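Local coordinates for HD domain protein (Enterococcus faecalis, PDB 4LRL) that probably hydrolyses deoxyribonucleoside triphosphates such as dGTP, as an allosterically regulated HD-domain phosphohydrolase that binds a metal ion, at residues Gln51-Ile59 with Arg124-Leu133. Sequence-based numbering, arbitrary orientation.
Sequences QHQVILDLI and RLITLCAALL
A nearly parallel helix-helix packing in the HD-domain region brings Ile-55 and Leu-58 of helix 53-60 against Leu-128, Cys-129 and Leu-132 of helix 124-133. The first helix follows strand 46-52, which pairs antiparallel with strand 33-42; the second leads to the His-Asp pair of the metal site, His-134 and Asp-135. The segment axes run 10.4 Å apart at 13°, a spacing filled by one layer of mainly aliphatic side chains.

Ile-55 sits midway along this layer. Although its CB bond does not point at helix 124-133, CG1, anti to the carbonyl carbon (chi1 -59°), carries CD1 across to within 3.7 Å of CB of Leu-128 and into touch with SG of Cys-129. Cysteine is small enough to let neighbours close in, and its polarisable sulfur packs as an apolar group: CD1 of Leu-58 meets SG of Cys-129 at 3.6 Å, while CG1 of Val-54 approaches the same sulfur at 3.8 Å. Further along, Leu-132 reaches across with CG anti to its own nitrogen (chi1 -173°), and its CD2 lies 3.6 Å from CB of Leu-58 and 3.7 Å from CG1 of Ile-59. Ile-59 also touches a bound dGTP, so the packing joins the wall of that nucleotide pocket to the helix that runs up to the metal ligands; behind Leu-132 lies Leu-92 of helix 87-108.

At the other end His-52 is the N-cap: its backbone O accepts the first helical bond, from N of Leu-56, while its flat ring covers the end of the apolar layer, oblique to Leu-125, Leu-128 and the aliphatic part of Arg-124. The Arg-124 guanidinium stays at the polar margin, where NE forms a salt bridge with Asp-121 and a water accepts a bond from NH2 and gives a weak one to OE1 of Gln-51. Inside that margin, CD1 of Leu-128 rests 4.0 Å from CE1 of His-52, the two side chains crossing nearly at right angles.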
# COMPACT_ATOMS: atom_id res chain seq x y z
N GLN C 51 -7.52 26.08 -10.24
CA GLN C 51 -7.11 27.50 -10.24
C GLN C 51 -7.98 28.40 -11.11
O GLN C 51 -8.07 29.59 -10.85
CB GLN C 51 -5.67 27.67 -10.72
CG GLN C 51 -4.60 27.16 -9.78
CD GLN C 51 -4.07 25.82 -10.21
OE1 GLN C 51 -3.15 25.73 -11.02
NE2 GLN C 51 -4.67 24.75 -9.68
N HIS C 52 -8.57 27.84 -12.16
CA HIS C 52 -9.36 28.64 -13.11
C HIS C 52 -10.82 28.72 -12.70
O HIS C 52 -11.43 27.72 -12.32
CB HIS C 52 -9.27 28.05 -14.52
CG HIS C 52 -7.88 28.05 -15.09
ND1 HIS C 52 -6.99 27.01 -14.88
CD2 HIS C 52 -7.24 28.95 -15.87
CE1 HIS C 52 -5.86 27.28 -15.51
NE2 HIS C 52 -5.98 28.45 -16.11
N GLN C 53 -11.38 29.93 -12.78
CA GLN C 53 -12.81 30.16 -12.58
C GLN C 53 -13.66 29.33 -13.55
O GLN C 53 -14.70 28.80 -13.18
CB GLN C 53 -13.13 31.66 -12.73
CG GLN C 53 -14.54 32.06 -12.32
CD GLN C 53 -14.81 31.84 -10.84
OE1 GLN C 53 -14.24 32.52 -9.98
NE2 GLN C 53 -15.68 30.89 -10.53
N VAL C 54 -13.20 29.20 -14.80
CA VAL C 54 -13.91 28.43 -15.81
C VAL C 54 -14.07 26.96 -15.37
O VAL C 54 -15.14 26.38 -15.51
CB VAL C 54 -13.19 28.51 -17.18
CG1 VAL C 54 -13.77 27.50 -18.17
CG2 VAL C 54 -13.28 29.92 -17.74
N ILE C 55 -12.99 26.39 -14.83
CA ILE C 55 -12.97 25.00 -14.39
C ILE C 55 -13.89 24.81 -13.18
O ILE C 55 -14.69 23.87 -13.15
CB ILE C 55 -11.53 24.51 -14.08
CG1 ILE C 55 -10.63 24.64 -15.32
CG2 ILE C 55 -11.54 23.08 -13.50
CD1 ILE C 55 -11.09 23.85 -16.55
N LEU C 56 -13.80 25.72 -12.20
CA LEU C 56 -14.67 25.64 -11.03
C LEU C 56 -16.14 25.70 -11.43
O LEU C 56 -16.96 24.92 -10.93
CB LEU C 56 -14.34 26.74 -10.02
CG LEU C 56 -15.20 26.71 -8.74
CD1 LEU C 56 -14.99 25.43 -7.96
CD2 LEU C 56 -14.96 27.92 -7.87
N ASP C 57 -16.46 26.62 -12.34
CA ASP C 57 -17.82 26.77 -12.86
C ASP C 57 -18.29 25.52 -13.60
O ASP C 57 -19.45 25.11 -13.47
CB ASP C 57 -17.94 27.99 -13.77
CG ASP C 57 -17.86 29.30 -13.02
OD1 ASP C 57 -18.02 29.31 -11.78
OD2 ASP C 57 -17.65 30.34 -13.68
N LEU C 58 -17.40 24.91 -14.38
CA LEU C 58 -17.76 23.70 -15.11
C LEU C 58 -18.06 22.55 -14.14
O LEU C 58 -19.06 21.84 -14.32
CB LEU C 58 -16.68 23.30 -16.12
CG LEU C 58 -16.62 24.12 -17.42
CD1 LEU C 58 -15.40 23.71 -18.23
CD2 LEU C 58 -17.89 23.98 -18.26
N ILE C 59 -17.22 22.40 -13.11
CA ILE C 59 -17.42 21.39 -12.08
C ILE C 59 -18.76 21.58 -11.39
O ILE C 59 -19.49 20.63 -11.14
CB ILE C 59 -16.28 21.43 -11.02
CG1 ILE C 59 -14.97 20.94 -11.67
CG2 ILE C 59 -16.65 20.61 -9.77
CD1 ILE C 59 -13.73 21.15 -10.83
N ARG C 124 -3.69 25.33 -22.72
CA ARG C 124 -4.01 24.74 -21.42
C ARG C 124 -5.51 24.69 -21.10
O ARG C 124 -6.05 23.62 -20.77
CB ARG C 124 -3.25 25.43 -20.28
CG ARG C 124 -3.66 24.90 -18.89
CD ARG C 124 -2.80 25.41 -17.76
NE ARG C 124 -1.40 25.07 -17.96
CZ ARG C 124 -0.47 25.11 -17.01
NH1 ARG C 124 0.78 24.79 -17.31
NH2 ARG C 124 -0.78 25.44 -15.77
N LEU C 125 -6.17 25.84 -21.19
CA LEU C 125 -7.57 25.95 -20.76
C LEU C 125 -8.52 25.06 -21.55
O LEU C 125 -9.35 24.38 -20.96
CB LEU C 125 -8.04 27.41 -20.76
CG LEU C 125 -9.50 27.63 -20.33
CD1 LEU C 125 -9.83 26.99 -18.97
CD2 LEU C 125 -9.82 29.12 -20.34
N ILE C 126 -8.39 25.05 -22.88
CA ILE C 126 -9.18 24.16 -23.72
C ILE C 126 -8.90 22.68 -23.43
O ILE C 126 -9.81 21.85 -23.51
CB ILE C 126 -8.99 24.47 -25.25
CG1 ILE C 126 -9.95 23.62 -26.09
CG2 ILE C 126 -7.54 24.26 -25.68
CD1 ILE C 126 -9.81 23.81 -27.59
N THR C 127 -7.66 22.36 -23.09
CA THR C 127 -7.27 20.99 -22.80
C THR C 127 -7.88 20.54 -21.46
O THR C 127 -8.34 19.39 -21.34
CB THR C 127 -5.74 20.81 -22.81
OG1 THR C 127 -5.20 21.34 -24.03
CG2 THR C 127 -5.37 19.34 -22.73
N LEU C 128 -7.89 21.44 -20.48
CA LEU C 128 -8.48 21.14 -19.17
C LEU C 128 -9.99 20.99 -19.29
O LEU C 128 -10.58 20.09 -18.68
CB LEU C 128 -8.12 22.23 -18.15
CG LEU C 128 -6.64 22.33 -17.78
CD1 LEU C 128 -6.36 23.51 -16.85
CD2 LEU C 128 -6.17 21.02 -17.17
N CYS C 129 -10.60 21.85 -20.09
CA CYS C 129 -12.04 21.78 -20.33
C CYS C 129 -12.41 20.45 -20.98
O CYS C 129 -13.28 19.73 -20.47
CB CYS C 129 -12.51 22.97 -21.16
SG CYS C 129 -12.50 24.50 -20.22
N ALA C 130 -11.74 20.10 -22.07
CA ALA C 130 -11.97 18.80 -22.73
C ALA C 130 -11.74 17.61 -21.80
O ALA C 130 -12.48 16.63 -21.88
CB ALA C 130 -11.15 18.67 -23.97
N ALA C 131 -10.74 17.70 -20.93
CA ALA C 131 -10.47 16.64 -19.96
C ALA C 131 -11.62 16.47 -18.96
O ALA C 131 -12.05 15.36 -18.67
CB ALA C 131 -9.18 16.90 -19.23
N LEU C 132 -12.12 17.58 -18.44
CA LEU C 132 -13.21 17.55 -17.48
C LEU C 132 -14.52 17.04 -18.10
O LEU C 132 -15.29 16.30 -17.45
CB LEU C 132 -13.40 18.93 -16.87
CG LEU C 132 -14.41 19.01 -15.72
CD1 LEU C 132 -13.96 18.10 -14.56
CD2 LEU C 132 -14.58 20.44 -15.28
N LEU C 133 -14.76 17.42 -19.35
CA LEU C 133 -16.05 17.19 -19.98
C LEU C 133 -16.09 15.94 -20.84
O LEU C 133 -17.14 15.64 -21.43
CB LEU C 133 -16.45 18.40 -20.83
CG LEU C 133 -16.66 19.74 -20.12
CD1 LEU C 133 -16.77 20.85 -21.14
CD2 LEU C 133 -17.90 19.69 -19.21
O HOH W 1 -3.61 25.06 -14.31